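Local coordinates for MgGH51 (PDB 6ZQ1), which probably hydrolyses terminal alpha-L-arabinofuranosyl residues from arabinose-containing polysaccharides such as arabinoxylan, as a family GH51 alpha-L-arabinofuranosidase, at residues 18-23 / 220-225; 229-234 / 348-353; 424-429 / 476-481. One frame throughout, in Å; residues are numbered along the deposited sequence.

Contact 1: residues 18-23 / 220-225; sequences YGLMFE and MGPSFF. With EDG (1,4-dideoxy-1,4-imino-L-arabinitol), chain F.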
ATOM      1  N   TYR A  18      10.396   3.470  11.505  1.00 17.16           N
ATOM      2  CA  TYR A  18      10.020   3.871  10.119  1.00 17.77           C
ATOM      3  C   TYR A  18       9.375   2.723   9.365  1.00 17.49           C
ATOM      4  O   TYR A  18       9.936   1.604   9.339  1.00 17.48           O
ATOM      5  CB  TYR A  18      11.223   4.401   9.347  1.00 17.42           C
ATOM      6  CG  TYR A  18      11.891   5.562  10.037  1.00 17.38           C
ATOM      7  CD1 TYR A  18      11.273   6.799  10.059  1.00 17.51           C
ATOM      8  CD2 TYR A  18      13.113   5.414  10.679  1.00 16.97           C
ATOM      9  CE1 TYR A  18      11.868   7.857  10.708  1.00 17.06           C
ATOM     10  CE2 TYR A  18      13.719   6.475  11.328  1.00 17.37           C
ATOM     11  CZ  TYR A  18      13.111   7.707  11.304  1.00 17.79           C
ATOM     12  OH  TYR A  18      13.685   8.746  11.987  1.00 18.53           O
ATOM     13  N   GLY A  19       8.204   2.992   8.781  1.00 17.65           N
ATOM     14  CA  GLY A  19       7.486   1.987   8.003  1.00 16.80           C
ATOM     15  C   GLY A  19       6.419   2.578   7.098  1.00 17.63           C
ATOM     16  O   GLY A  19       6.437   3.831   6.839  1.00 17.60           O
ATOM     17  N   LEU A  20       5.506   1.722   6.663  1.00 15.74           N
ATOM     18  CA  LEU A  20       4.584   1.981   5.527  1.00 15.55           C
ATOM     19  C   LEU A  20       3.156   1.881   6.044  1.00 14.83           C
ATOM     20  O   LEU A  20       2.896   1.054   6.953  1.00 15.60           O
ATOM     21  CB  LEU A  20       4.779   0.935   4.417  1.00 16.92           C
ATOM     22  CG  LEU A  20       6.174   0.852   3.802  1.00 17.24           C
ATOM     23  CD1 LEU A  20       6.122  -0.033   2.576  1.00 20.37           C
ATOM     24  CD2 LEU A  20       6.708   2.235   3.428  1.00 19.25           C
ATOM     25  N   MET A  21       2.263   2.683   5.471  1.00 15.23           N
ATOM     26  CA  MET A  21       0.793   2.603   5.706  1.00 15.40           C
ATOM     27  C   MET A  21       0.120   2.248   4.390  1.00 17.39           C
ATOM     28  O   MET A  21       0.240   3.013   3.421  1.00 17.39           O
ATOM     29  CB  MET A  21       0.247   3.947   6.206  1.00 16.02           C
ATOM     30  CG  MET A  21      -1.257   3.948   6.491  1.00 16.43           C
ATOM     31  SD  MET A  21      -2.267   4.345   5.069  1.00 17.52           S
ATOM     32  CE  MET A  21      -3.893   3.988   5.701  1.00 17.21           C
ATOM     33  N   PHE A  22      -0.658   1.169   4.399  1.00 17.64           N
ATOM     34  CA  PHE A  22      -1.343   0.681   3.205  1.00 16.08           C
ATOM     35  C   PHE A  22      -2.843   0.490   3.420  1.00 14.47           C
ATOM     36  O   PHE A  22      -3.323  -0.029   4.429  1.00 14.63           O
ATOM     37  CB  PHE A  22      -0.738  -0.631   2.733  1.00 15.90           C
ATOM     38  CG  PHE A  22      -1.255  -1.014   1.386  1.00 15.39           C
ATOM     39  CD1 PHE A  22      -0.656  -0.548   0.226  1.00 15.96           C
ATOM     40  CD2 PHE A  22      -2.321  -1.892   1.267  1.00 15.59           C
ATOM     41  CE1 PHE A  22      -1.112  -0.942  -1.025  1.00 15.26           C
ATOM     42  CE2 PHE A  22      -2.794  -2.239   0.011  1.00 15.90           C
ATOM     43  CZ  PHE A  22      -2.192  -1.771  -1.125  1.00 15.44           C
ATOM     44  N   GLU A  23      -3.578   0.942   2.419  1.00 15.53           N
ATOM     45  CA  GLU A  23      -4.965   0.533   2.113  1.00 14.23           C
ATOM     46  C   GLU A  23      -5.088   0.557   0.601  1.00 13.73           C
ATOM     47  O   GLU A  23      -4.231   1.166  -0.066  1.00 15.32           O
ATOM     48  CB  GLU A  23      -5.974   1.439   2.804  1.00 15.71           C
ATOM     49  CG  GLU A  23      -6.032   2.791   2.172  1.00 15.78           C
ATOM     50  CD  GLU A  23      -6.998   3.754   2.830  1.00 17.86           C
ATOM     51  OE1 GLU A  23      -8.201   3.407   2.999  1.00 17.42           O
ATOM     52  OE2 GLU A  23      -6.558   4.884   3.087  1.00 18.53           O
ATOM     53  N   MET A 220      12.922   1.426   0.366  1.00 23.17           N
ATOM     54  CA  MET A 220      12.770   2.431   1.456  1.00 25.53           C
ATOM     55  C   MET A 220      13.234   1.858   2.801  1.00 23.32           C
ATOM     56  O   MET A 220      13.326   2.618   3.733  1.00 25.74           O
ATOM     57  CB  MET A 220      11.311   2.860   1.604  1.00 29.64           C
ATOM     58  CG  MET A 220      11.061   4.292   1.274  1.00 33.24           C
ATOM     59  SD  MET A 220       9.291   4.608   1.581  1.00 35.91           S
ATOM     60  CE  MET A 220       8.637   3.263   0.617  1.00 27.75           C
ATOM     61  N   GLY A 221      13.528   0.566   2.867  1.00 20.02           N
ATOM     62  CA  GLY A 221      13.967  -0.131   4.087  1.00 22.30           C
ATOM     63  C   GLY A 221      12.947  -0.029   5.220  1.00 20.16           C
ATOM     64  O   GLY A 221      13.315   0.260   6.352  1.00 18.17           O
ATOM     65  N   PRO A 222      11.643  -0.281   4.964  1.00 19.62           N
ATOM     66  CA  PRO A 222      10.639  -0.158   6.016  1.00 19.41           C
ATOM     67  C   PRO A 222      10.731  -1.310   7.013  1.00 18.41           C
ATOM     68  O   PRO A 222      11.096  -2.438   6.588  1.00 17.60           O
ATOM     69  CB  PRO A 222       9.302  -0.232   5.235  1.00 20.08           C
ATOM     70  CG  PRO A 222       9.630  -1.122   4.027  1.00 19.50           C
ATOM     71  CD  PRO A 222      11.070  -0.765   3.683  1.00 19.78           C
ATOM     72  N   SER A 223      10.269  -1.069   8.247  1.00 17.81           N
ATOM     73  CA  SER A 223      10.312  -2.069   9.346  1.00 20.97           C
ATOM     74  C   SER A 223       8.914  -2.626   9.605  1.00 19.11           C
ATOM     75  O   SER A 223       8.792  -3.659  10.259  1.00 20.03           O
ATOM     76  CB  SER A 223      10.891  -1.440  10.602  1.00 23.62           C
ATOM     77  OG  SER A 223      10.034  -0.385  11.072  1.00 26.09           O
ATOM     78  N   PHE A 224       7.881  -1.919   9.174  1.00 16.35           N
ATOM     79  CA  PHE A 224       6.480  -2.334   9.416  1.00 15.99           C
ATOM     80  C   PHE A 224       5.619  -1.970   8.208  1.00 16.65           C
ATOM     81  O   PHE A 224       5.931  -1.046   7.396  1.00 16.47           O
ATOM     82  CB  PHE A 224       5.925  -1.785  10.741  1.00 14.66           C
ATOM     83  CG  PHE A 224       5.643  -0.301  10.717  1.00 14.42           C
ATOM     84  CD1 PHE A 224       4.480   0.172  10.132  1.00 16.35           C
ATOM     85  CD2 PHE A 224       6.555   0.605  11.227  1.00 15.64           C
ATOM     86  CE1 PHE A 224       4.238   1.542  10.057  1.00 16.68           C
ATOM     87  CE2 PHE A 224       6.306   1.978  11.152  1.00 15.65           C
ATOM     88  CZ  PHE A 224       5.143   2.432  10.567  1.00 14.86           C
ATOM     89  N   PHE A 225       4.479  -2.653   8.166  1.00 15.68           N
ATOM     90  CA  PHE A 225       3.398  -2.389   7.199  1.00 16.49           C
ATOM     91  C   PHE A 225       2.038  -2.381   7.909  1.00 15.49           C
ATOM     92  O   PHE A 225       1.578  -3.436   8.399  1.00 15.01           O
ATOM     93  CB  PHE A 225       3.466  -3.487   6.145  1.00 15.98           C
ATOM     94  CG  PHE A 225       2.724  -3.247   4.863  1.00 16.73           C
ATOM     95  CD1 PHE A 225       1.394  -3.592   4.742  1.00 17.32           C
ATOM     96  CD2 PHE A 225       3.406  -2.812   3.732  1.00 18.35           C
ATOM     97  CE1 PHE A 225       0.751  -3.478   3.515  1.00 17.87           C
ATOM     98  CE2 PHE A 225       2.756  -2.687   2.510  1.00 18.98           C
ATOM     99  CZ  PHE A 225       1.429  -3.036   2.403  1.00 18.04           C
TER
HETATM  100  O2' EDG F 701      -7.735   6.807   7.728  1.00 15.06           O
HETATM  101  C2' EDG F 701      -8.083   7.589   6.614  1.00 15.31           C
HETATM  102  C1' EDG F 701      -7.757   9.066   6.843  1.00 14.32           C
HETATM  103  N4' EDG F 701      -6.920   9.413   5.696  1.00 14.12           N
HETATM  104  C3' EDG F 701      -7.340   7.167   5.332  1.00 13.99           C
HETATM  105  O3' EDG F 701      -8.133   6.227   4.597  1.00 14.02           O
HETATM  106  C4' EDG F 701      -7.173   8.488   4.571  1.00 14.53           C
HETATM  107  C5' EDG F 701      -6.103   8.462   3.484  1.00 15.70           C
HETATM  108  O5' EDG F 701      -4.813   8.151   3.988  1.00 16.50           O
HETATM  109  O   HOH W   1      12.725   1.682  11.559  1.00 16.88           O
HETATM  110  O   HOH W   2      12.879   1.267   8.782  1.00 31.56           O
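Ser223 gives two donors to the carbonyl oxygen of Tyr18. Its backbone N reaches Tyr18 O at 2.9 Å in the carbonyl plane. Ser223 OG comes to Tyr18 O at 2.6 Å from above that plane, a chi1 of 64° turning the hydroxyl toward the acceptor its own amide uses. Leu20 N donates to Phe224 O at 2.9 Å, and Leu20 and Phe225 form a parallel bridge.

The next interaction is CH-pi: Gly19 CA lies over one face of the Phe224 ring, 3.5 Å from its centroid, where any side chain on Gly19 would run into Phe224 CD2.

Apolar contacts follow. Leu20 puts CD2 3.6 Å from Met220 CE and its CG on Pro222 CB. Phe225 CZ sits 3.3 Å from Phe22 CB, the two rings inclined by only 26° but slid apart.

Past the paired residues, Glu23 OE2 accepts from O3' of the bound iminosugar at 2.6 Å, with Glu23 OE1 held by Trp261.

Strands 20-21 and 224-227 are neighbours in the (beta/alpha)8 barrel. Gly19 also bonds to Ala477 of strand 474-479, which closes the barrel, while the side chains of Tyr18 and Met220 touch helix 507-517.

Contact 2: residues 229-234 / 348-353; sequences GGNNLE and VGNEDF. With EDG (1,4-dideoxy-1,4-imino-L-arabinitol), chain F.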
ATOM      1  N   GLY A 229      -6.195  -0.929   6.470  1.00 14.79           N
ATOM      2  CA  GLY A 229      -6.618   0.494   6.394  1.00 14.77           C
ATOM      3  C   GLY A 229      -6.633   1.069   7.790  1.00 15.60           C
ATOM      4  O   GLY A 229      -6.463   0.317   8.749  1.00 15.29           O
ATOM      5  N   GLY A 230      -6.844   2.386   7.922  1.00 14.81           N
ATOM      6  CA  GLY A 230      -7.369   3.187   6.838  1.00 14.99           C
ATOM      7  C   GLY A 230      -8.866   2.993   6.609  1.00 15.95           C
ATOM      8  O   GLY A 230      -9.455   1.961   7.089  1.00 17.01           O
ATOM      9  N   ASN A 231      -9.475   3.927   5.877  1.00 14.79           N
ATOM     10  CA  ASN A 231     -10.936   3.918   5.593  1.00 14.01           C
ATOM     11  C   ASN A 231     -11.314   2.600   4.894  1.00 14.81           C
ATOM     12  O   ASN A 231     -12.434   2.155   5.106  1.00 15.07           O
ATOM     13  CB  ASN A 231     -11.388   5.083   4.736  1.00 14.54           C
ATOM     14  CG  ASN A 231     -11.554   6.334   5.560  1.00 13.80           C
ATOM     15  OD1 ASN A 231     -11.180   6.358   6.732  1.00 13.68           O
ATOM     16  ND2 ASN A 231     -12.105   7.362   4.935  1.00 15.68           N
ATOM     17  N   ASN A 232     -10.406   1.967   4.143  1.00 16.14           N
ATOM     18  CA  ASN A 232     -10.778   0.771   3.344  1.00 14.95           C
ATOM     19  C   ASN A 232     -11.014  -0.425   4.276  1.00 16.15           C
ATOM     20  O   ASN A 232     -11.655  -1.438   3.799  1.00 14.05           O
ATOM     21  CB  ASN A 232      -9.793   0.493   2.209  1.00 15.39           C
ATOM     22  CG  ASN A 232     -10.395  -0.271   1.061  1.00 15.78           C
ATOM     23  OD1 ASN A 232     -11.418   0.161   0.529  1.00 17.00           O
ATOM     24  ND2 ASN A 232      -9.866  -1.486   0.783  1.00 14.74           N
ATOM     25  N   LEU A 233     -10.669  -0.313   5.561  1.00 15.66           N
ATOM     26  CA  LEU A 233     -11.013  -1.345   6.583  1.00 15.54           C
ATOM     27  C   LEU A 233     -12.512  -1.302   6.896  1.00 16.14           C
ATOM     28  O   LEU A 233     -13.123  -2.376   7.065  1.00 14.89           O
ATOM     29  CB  LEU A 233     -10.216  -1.104   7.858  1.00 15.87           C
ATOM     30  CG  LEU A 233     -10.608  -1.950   9.055  1.00 14.59           C
ATOM     31  CD1 LEU A 233     -10.129  -3.399   8.846  1.00 15.75           C
ATOM     32  CD2 LEU A 233     -10.055  -1.359  10.326  1.00 15.84           C
ATOM     33  N   GLU A 234     -13.083  -0.103   6.974  1.00 15.11           N
ATOM     34  CA  GLU A 234     -14.340   0.149   7.719  1.00 15.04           C
ATOM     35  C   GLU A 234     -15.584  -0.247   6.920  1.00 15.42           C
ATOM     36  O   GLU A 234     -16.560  -0.656   7.544  1.00 16.83           O
ATOM     37  CB  GLU A 234     -14.369   1.629   8.088  1.00 15.65           C
ATOM     38  CG  GLU A 234     -13.379   1.927   9.190  1.00 16.26           C
ATOM     39  CD  GLU A 234     -13.261   3.431   9.462  1.00 16.24           C
ATOM     40  OE1 GLU A 234     -13.909   3.883  10.381  1.00 15.90           O
ATOM     41  OE2 GLU A 234     -12.498   4.101   8.763  1.00 16.28           O
ATOM     42  N   VAL A 348      -7.249  -1.216  16.727  1.00 15.29           N
ATOM     43  CA  VAL A 348      -8.698  -1.483  16.983  1.00 15.89           C
ATOM     44  C   VAL A 348      -9.485  -0.394  16.260  1.00 16.15           C
ATOM     45  O   VAL A 348      -9.645   0.751  16.832  1.00 17.26           O
ATOM     46  CB  VAL A 348      -9.001  -1.596  18.491  1.00 15.83           C
ATOM     47  CG1 VAL A 348     -10.487  -1.841  18.739  1.00 16.03           C
ATOM     48  CG2 VAL A 348      -8.163  -2.683  19.142  1.00 15.07           C
ATOM     49  N   GLY A 349      -9.858  -0.732  15.024  1.00 16.23           N
ATOM     50  CA  GLY A 349     -10.646   0.089  14.093  1.00 17.21           C
ATOM     51  C   GLY A 349      -9.740   1.025  13.313  1.00 16.64           C
ATOM     52  O   GLY A 349      -8.511   0.819  13.257  1.00 16.55           O
ATOM     53  N   ASN A 350     -10.329   2.079  12.781  1.00 15.43           N
ATOM     54  CA  ASN A 350      -9.589   3.169  12.110  1.00 16.47           C
ATOM     55  C   ASN A 350     -10.288   4.481  12.448  1.00 15.04           C
ATOM     56  O   ASN A 350     -11.532   4.545  12.244  1.00 15.43           O
ATOM     57  CB  ASN A 350      -9.624   3.004  10.589  1.00 16.05           C
ATOM     58  CG  ASN A 350      -8.912   4.121   9.868  1.00 14.85           C
ATOM     59  OD1 ASN A 350      -7.708   4.277  10.074  1.00 16.76           O
ATOM     60  ND2 ASN A 350      -9.646   4.896   9.069  1.00 13.16           N
ATOM     61  N   GLU A 351      -9.540   5.464  12.902  1.00 15.79           N
ATOM     62  CA  GLU A 351     -10.041   6.850  13.124  1.00 15.50           C
ATOM     63  C   GLU A 351     -11.403   6.801  13.829  1.00 15.56           C
ATOM     64  O   GLU A 351     -12.380   7.408  13.315  1.00 16.33           O
ATOM     65  CB  GLU A 351     -10.135   7.594  11.782  1.00 14.60           C
ATOM     66  CG  GLU A 351      -8.775   7.861  11.161  1.00 15.14           C
ATOM     67  CD  GLU A 351      -8.693   9.049  10.203  1.00 16.36           C
ATOM     68  OE1 GLU A 351      -9.720   9.338   9.521  1.00 16.03           O
ATOM     69  OE2 GLU A 351      -7.576   9.627  10.075  1.00 17.35           O
ATOM     70  N   ASP A 352     -11.459   6.165  14.999  1.00 15.72           N
ATOM     71  CA  ASP A 352     -12.706   6.044  15.776  1.00 16.64           C
ATOM     72  C   ASP A 352     -12.991   7.362  16.508  1.00 16.50           C
ATOM     73  O   ASP A 352     -14.022   7.433  17.195  1.00 17.02           O
ATOM     74  CB  ASP A 352     -12.675   4.833  16.691  1.00 16.36           C
ATOM     75  CG  ASP A 352     -12.802   3.546  15.887  1.00 15.64           C
ATOM     76  OD1 ASP A 352     -13.948   3.208  15.515  1.00 16.00           O
ATOM     77  OD2 ASP A 352     -11.751   2.959  15.548  1.00 14.94           O
ATOM     78  N   PHE A 353     -12.160   8.378  16.352  1.00 16.98           N
ATOM     79  CA  PHE A 353     -12.575   9.760  16.724  1.00 17.75           C
ATOM     80  C   PHE A 353     -13.801  10.204  15.916  1.00 19.55           C
ATOM     81  O   PHE A 353     -14.461  11.147  16.346  1.00 20.63           O
ATOM     82  CB  PHE A 353     -11.403  10.728  16.629  1.00 18.60           C
ATOM     83  CG  PHE A 353     -10.746  10.854  15.281  1.00 18.54           C
ATOM     84  CD1 PHE A 353     -11.324  11.624  14.273  1.00 17.76           C
ATOM     85  CD2 PHE A 353      -9.496  10.302  15.059  1.00 19.06           C
ATOM     86  CE1 PHE A 353     -10.686  11.780  13.046  1.00 19.62           C
ATOM     87  CE2 PHE A 353      -8.861  10.459  13.838  1.00 20.78           C
ATOM     88  CZ  PHE A 353      -9.446  11.219  12.842  1.00 21.16           C
TER
HETATM   89  O2' EDG F 701      -7.735   6.807   7.728  1.00 15.06           O
HETATM   90  C2' EDG F 701      -8.083   7.589   6.614  1.00 15.31           C
HETATM   91  C1' EDG F 701      -7.757   9.066   6.843  1.00 14.32           C
HETATM   92  N4' EDG F 701      -6.920   9.413   5.696  1.00 14.12           N
HETATM   93  C3' EDG F 701      -7.340   7.167   5.332  1.00 13.99           C
HETATM   94  O3' EDG F 701      -8.133   6.227   4.597  1.00 14.02           O
HETATM   95  C4' EDG F 701      -7.173   8.488   4.571  1.00 14.53           C
HETATM   96  C5' EDG F 701      -6.103   8.462   3.484  1.00 15.70           C
HETATM   97  O5' EDG F 701      -4.813   8.151   3.988  1.00 16.50           O
HETATM   98  O   HOH W   3      -6.345   1.072  11.544  1.00 13.53           O
HETATM   99  O   HOH W   4     -13.599   6.244  10.762  1.00 16.41           O
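Asn350 projects from the loop after strand 345-348 and meets the turn and short helix of 229-234 at the C-terminal mouth of the (beta/alpha)8 barrel. Asn350 and Glu351 match the Asn-Glu pair found at the end of the fourth barrel strand in clan GH-A glycosidases, where the glutamate is usually the acid/base.

With CG anti to the backbone N, chi1 178° directs the Asn350 side chain toward Gly230. Its CB lies 3.6 Å from Glu234 OE2. CG packs on the backbone of Gly230, 3.3 Å from Gly230 N, which belongs to a cis peptide. OD1 takes weak bonds from Gly230 N and Arg226. ND2 has two acceptors. One is Glu234 OE2 at 3.0 Å, nearly straight at 173° and in the amide plane of Asn350, although ND2 approaches the carboxylate from 47° out of its plane. The other is O2' of the bound iminosugar, also 3.0 Å from Asn350 ND2.

Glu234 is thus a second-shell residue that, with the weak bonds at OD1, is likely to settle which way the amide is turned. A leucine in place of Glu234 would probably leave Asn350 ND2 without this acceptor and its amide freer to swing away from the sugar hydroxyl.

Leu233 CD2 touches Gly349 C at 3.8 Å, and a water donates to both Gly229 O and Gly349 O. On the ligand side Glu351, its OE2 bonded to His400, brings OE1 and OE2 both to 3.3 Å from C1' of the iminosugar, while Asn231 N donates to its O3' at 3.0 Å.

Contact 3: residues 424-429 / 476-481; sequences TYFEGE and AASYAP. With EDG (1,4-dideoxy-1,4-imino-L-arabinitol), chain F.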
ATOM      1  N   THR A 424       2.970   4.347  24.322  1.00 19.86           N
ATOM      2  CA  THR A 424       3.723   4.634  23.079  1.00 18.21           C
ATOM      3  C   THR A 424       2.784   5.171  22.005  1.00 18.27           C
ATOM      4  O   THR A 424       1.561   4.965  22.091  1.00 17.49           O
ATOM      5  CB  THR A 424       4.568   3.436  22.663  1.00 20.68           C
ATOM      6  OG1 THR A 424       3.691   2.348  22.379  1.00 18.15           O
ATOM      7  CG2 THR A 424       5.577   3.112  23.744  1.00 22.18           C
ATOM      8  N   TYR A 425       3.358   5.905  21.057  1.00 17.35           N
ATOM      9  CA  TYR A 425       2.630   6.641  20.007  1.00 16.71           C
ATOM     10  C   TYR A 425       3.080   6.152  18.628  1.00 16.36           C
ATOM     11  O   TYR A 425       4.294   5.997  18.367  1.00 16.16           O
ATOM     12  CB  TYR A 425       2.806   8.141  20.235  1.00 17.22           C
ATOM     13  CG  TYR A 425       2.171   8.561  21.523  1.00 17.75           C
ATOM     14  CD1 TYR A 425       0.820   8.897  21.566  1.00 18.34           C
ATOM     15  CD2 TYR A 425       2.870   8.492  22.726  1.00 17.00           C
ATOM     16  CE1 TYR A 425       0.209   9.219  22.764  1.00 17.82           C
ATOM     17  CE2 TYR A 425       2.266   8.819  23.931  1.00 15.94           C
ATOM     18  CZ  TYR A 425       0.934   9.192  23.933  1.00 16.79           C
ATOM     19  OH  TYR A 425       0.312   9.479  25.095  1.00 19.27           O
ATOM     20  N   PHE A 426       2.098   5.892  17.783  1.00 16.23           N
ATOM     21  CA  PHE A 426       2.254   5.473  16.366  1.00 17.46           C
ATOM     22  C   PHE A 426       1.787   6.628  15.513  1.00 16.56           C
ATOM     23  O   PHE A 426       0.591   6.958  15.602  1.00 16.66           O
ATOM     24  CB  PHE A 426       1.431   4.209  16.076  1.00 17.66           C
ATOM     25  CG  PHE A 426       1.333   3.712  14.653  1.00 17.29           C
ATOM     26  CD1 PHE A 426       2.344   3.918  13.741  1.00 18.22           C
ATOM     27  CD2 PHE A 426       0.230   2.954  14.242  1.00 17.43           C
ATOM     28  CE1 PHE A 426       2.252   3.438  12.442  1.00 18.44           C
ATOM     29  CE2 PHE A 426       0.150   2.447  12.955  1.00 17.27           C
ATOM     30  CZ  PHE A 426       1.167   2.674  12.056  1.00 17.39           C
ATOM     31  N   GLU A 427       2.677   7.240  14.739  1.00 17.20           N
ATOM     32  CA  GLU A 427       2.250   8.335  13.829  1.00 16.05           C
ATOM     33  C   GLU A 427       1.791   7.659  12.523  1.00 17.34           C
ATOM     34  O   GLU A 427       2.545   7.657  11.545  1.00 16.64           O
ATOM     35  CB  GLU A 427       3.332   9.387  13.641  1.00 17.37           C
ATOM     36  CG  GLU A 427       2.743  10.663  13.031  1.00 18.67           C
ATOM     37  CD  GLU A 427       2.262  11.694  14.031  1.00 18.91           C
ATOM     38  OE1 GLU A 427       2.477  11.473  15.231  1.00 20.83           O
ATOM     39  OE2 GLU A 427       1.643  12.715  13.598  1.00 20.33           O
ATOM     40  N   GLY A 428       0.581   7.082  12.533  1.00 16.23           N
ATOM     41  CA  GLY A 428       0.156   6.052  11.560  1.00 16.39           C
ATOM     42  C   GLY A 428      -0.155   6.613  10.179  1.00 15.39           C
ATOM     43  O   GLY A 428      -0.167   5.825   9.227  1.00 14.77           O
ATOM     44  N   GLU A 429      -0.436   7.927  10.066  1.00 12.94           N
ATOM     45  CA  GLU A 429      -0.643   8.644   8.814  1.00 13.76           C
ATOM     46  C   GLU A 429      -0.170  10.083   9.045  1.00 14.18           C
ATOM     47  O   GLU A 429      -0.645  10.683  10.008  1.00 16.41           O
ATOM     48  CB  GLU A 429      -2.122   8.766   8.416  1.00 14.38           C
ATOM     49  CG  GLU A 429      -2.826   7.418   8.235  1.00 15.21           C
ATOM     50  CD  GLU A 429      -4.315   7.539   7.942  1.00 15.43           C
ATOM     51  OE1 GLU A 429      -4.789   8.654   7.494  1.00 15.67           O
ATOM     52  OE2 GLU A 429      -5.015   6.537   8.144  1.00 14.99           O
ATOM     53  N   ALA A 476       6.747   4.068  16.016  1.00 15.49           N
ATOM     54  CA  ALA A 476       6.411   3.801  14.596  1.00 15.00           C
ATOM     55  C   ALA A 476       5.817   5.038  13.930  1.00 15.37           C
ATOM     56  O   ALA A 476       5.098   5.815  14.602  1.00 15.74           O
ATOM     57  CB  ALA A 476       5.486   2.606  14.468  1.00 15.33           C
ATOM     58  N   ALA A 477       6.122   5.206  12.642  1.00 15.67           N
ATOM     59  CA  ALA A 477       5.677   6.386  11.867  1.00 16.08           C
ATOM     60  C   ALA A 477       5.618   6.048  10.378  1.00 15.61           C
ATOM     61  O   ALA A 477       6.581   5.549   9.850  1.00 19.04           O
ATOM     62  CB  ALA A 477       6.617   7.517  12.138  1.00 15.87           C
ATOM     63  N   SER A 478       4.494   6.314   9.743  1.00 14.01           N
ATOM     64  CA  SER A 478       4.281   6.118   8.290  1.00 16.20           C
ATOM     65  C   SER A 478       3.595   7.337   7.643  1.00 16.55           C
ATOM     66  O   SER A 478       2.504   7.732   8.095  1.00 16.28           O
ATOM     67  CB  SER A 478       3.471   4.863   8.024  1.00 16.34           C
ATOM     68  OG  SER A 478       2.399   4.720   8.971  1.00 16.84           O
ATOM     69  N   TYR A 479       4.143   7.771   6.512  1.00 16.28           N
ATOM     70  CA  TYR A 479       3.519   8.688   5.528  1.00 15.71           C
ATOM     71  C   TYR A 479       2.240   8.027   5.005  1.00 16.05           C
ATOM     72  O   TYR A 479       2.137   6.716   4.898  1.00 14.74           O
ATOM     73  CB  TYR A 479       4.484   8.985   4.380  1.00 14.98           C
ATOM     74  CG  TYR A 479       4.062  10.053   3.408  1.00 15.90           C
ATOM     75  CD1 TYR A 479       3.170   9.792   2.364  1.00 15.44           C
ATOM     76  CD2 TYR A 479       4.592  11.331   3.507  1.00 15.99           C
ATOM     77  CE1 TYR A 479       2.815  10.787   1.467  1.00 15.84           C
ATOM     78  CE2 TYR A 479       4.285  12.319   2.590  1.00 15.90           C
ATOM     79  CZ  TYR A 479       3.362  12.056   1.588  1.00 16.55           C
ATOM     80  OH  TYR A 479       2.992  13.004   0.674  1.00 16.47           O
ATOM     81  N   ALA A 480       1.255   8.831   4.687  1.00 15.27           N
ATOM     82  CA  ALA A 480       0.064   8.318   3.958  1.00 16.38           C
ATOM     83  C   ALA A 480      -0.504   9.353   3.013  1.00 16.17           C
ATOM     84  O   ALA A 480      -0.437  10.552   3.308  1.00 17.45           O
ATOM     85  CB  ALA A 480      -0.977   7.819   4.940  1.00 16.54           C
ATOM     86  N   PRO A 481      -1.134   8.933   1.891  1.00 14.82           N
ATOM     87  CA  PRO A 481      -1.117   7.547   1.412  1.00 14.75           C
ATOM     88  C   PRO A 481       0.213   7.148   0.745  1.00 14.70           C
ATOM     89  O   PRO A 481       0.974   7.977   0.283  1.00 13.10           O
ATOM     90  CB  PRO A 481      -2.272   7.509   0.400  1.00 15.13           C
ATOM     91  CG  PRO A 481      -3.099   8.747   0.707  1.00 15.55           C
ATOM     92  CD  PRO A 481      -2.032   9.753   1.072  1.00 14.21           C
TER
HETATM   93  O2' EDG F 701      -7.735   6.807   7.728  1.00 15.06           O
HETATM   94  C2' EDG F 701      -8.083   7.589   6.614  1.00 15.31           C
HETATM   95  C1' EDG F 701      -7.757   9.066   6.843  1.00 14.32           C
HETATM   96  N4' EDG F 701      -6.920   9.413   5.696  1.00 14.12           N
HETATM   97  C3' EDG F 701      -7.340   7.167   5.332  1.00 13.99           C
HETATM   98  O3' EDG F 701      -8.133   6.227   4.597  1.00 14.02           O
HETATM   99  C4' EDG F 701      -7.173   8.488   4.571  1.00 14.53           C
HETATM  100  C5' EDG F 701      -6.103   8.462   3.484  1.00 15.70           C
HETATM  101  O5' EDG F 701      -4.813   8.151   3.988  1.00 16.50           O
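Ala476 O is approached by three groups of strand 424-428. Glu427 N donates to it at 2.8 Å, Phe426 CA makes a CA-H...O contact, and the Phe426 ring presents its edge in plane to the same oxygen. One step on, Glu427 O accepts from Ser478 N at 3.0 Å and has the CA-H of Ala477 in contact. The short strand segments run parallel, at 11° to each other.

Ser478 OG adds a side-chain bond, reaching Gly428 O at 2.8 Å from 57° above the carbonyl plane. A chi1 of 173° swings the Phe426 ring toward Ala476, with CD1 3.5 Å from Ala476 CB. Gly428 CA lies over one face of the same ring.

At Glu429 the chain turns a corner, and CB and CG both touch Ala480 CB, at 3.8 Å. Beyond them the extended side chain carries its carboxylate to the iminosugar. Glu429 OE2 accepts from O2' at 2.8 Å and also forms a salt bridge with Arg226. Glu429 OE1, bonded to Tyr402, lies 2.9 Å from N4' and 3.1 Å from C1'.

The bonding between the strands gives way at their ends to a carboxylate with protein partners on both oxygens. Its closeness to C1', the counterpart of the anomeric carbon, is consistent with the nucleophile position at the end of the seventh barrel strand in retaining GH-A enzymes.

All three contacts are buried and reach the same bound iminosugar, but they belong to different levels of the barrel. Contacts 1 and 3, with centres about 9 Å apart, lie in its wall: each joins neighbouring parallel strands through backbone bonds, and they meet where the first and last strands pair. Both end in a carboxylate at the ligand, Glu23 and Glu429, but contact 1 has more apolar and aromatic packing and contact 3 small side chains. Contact 2 sits at the mouth, where loop meets short helix, and depends on amide and carboxylate groups instead of strand pairing. It touches contact 1 through Glu23 OE1 and Asn232 N, while Glu351 and Glu429 lie close together beside the ligand.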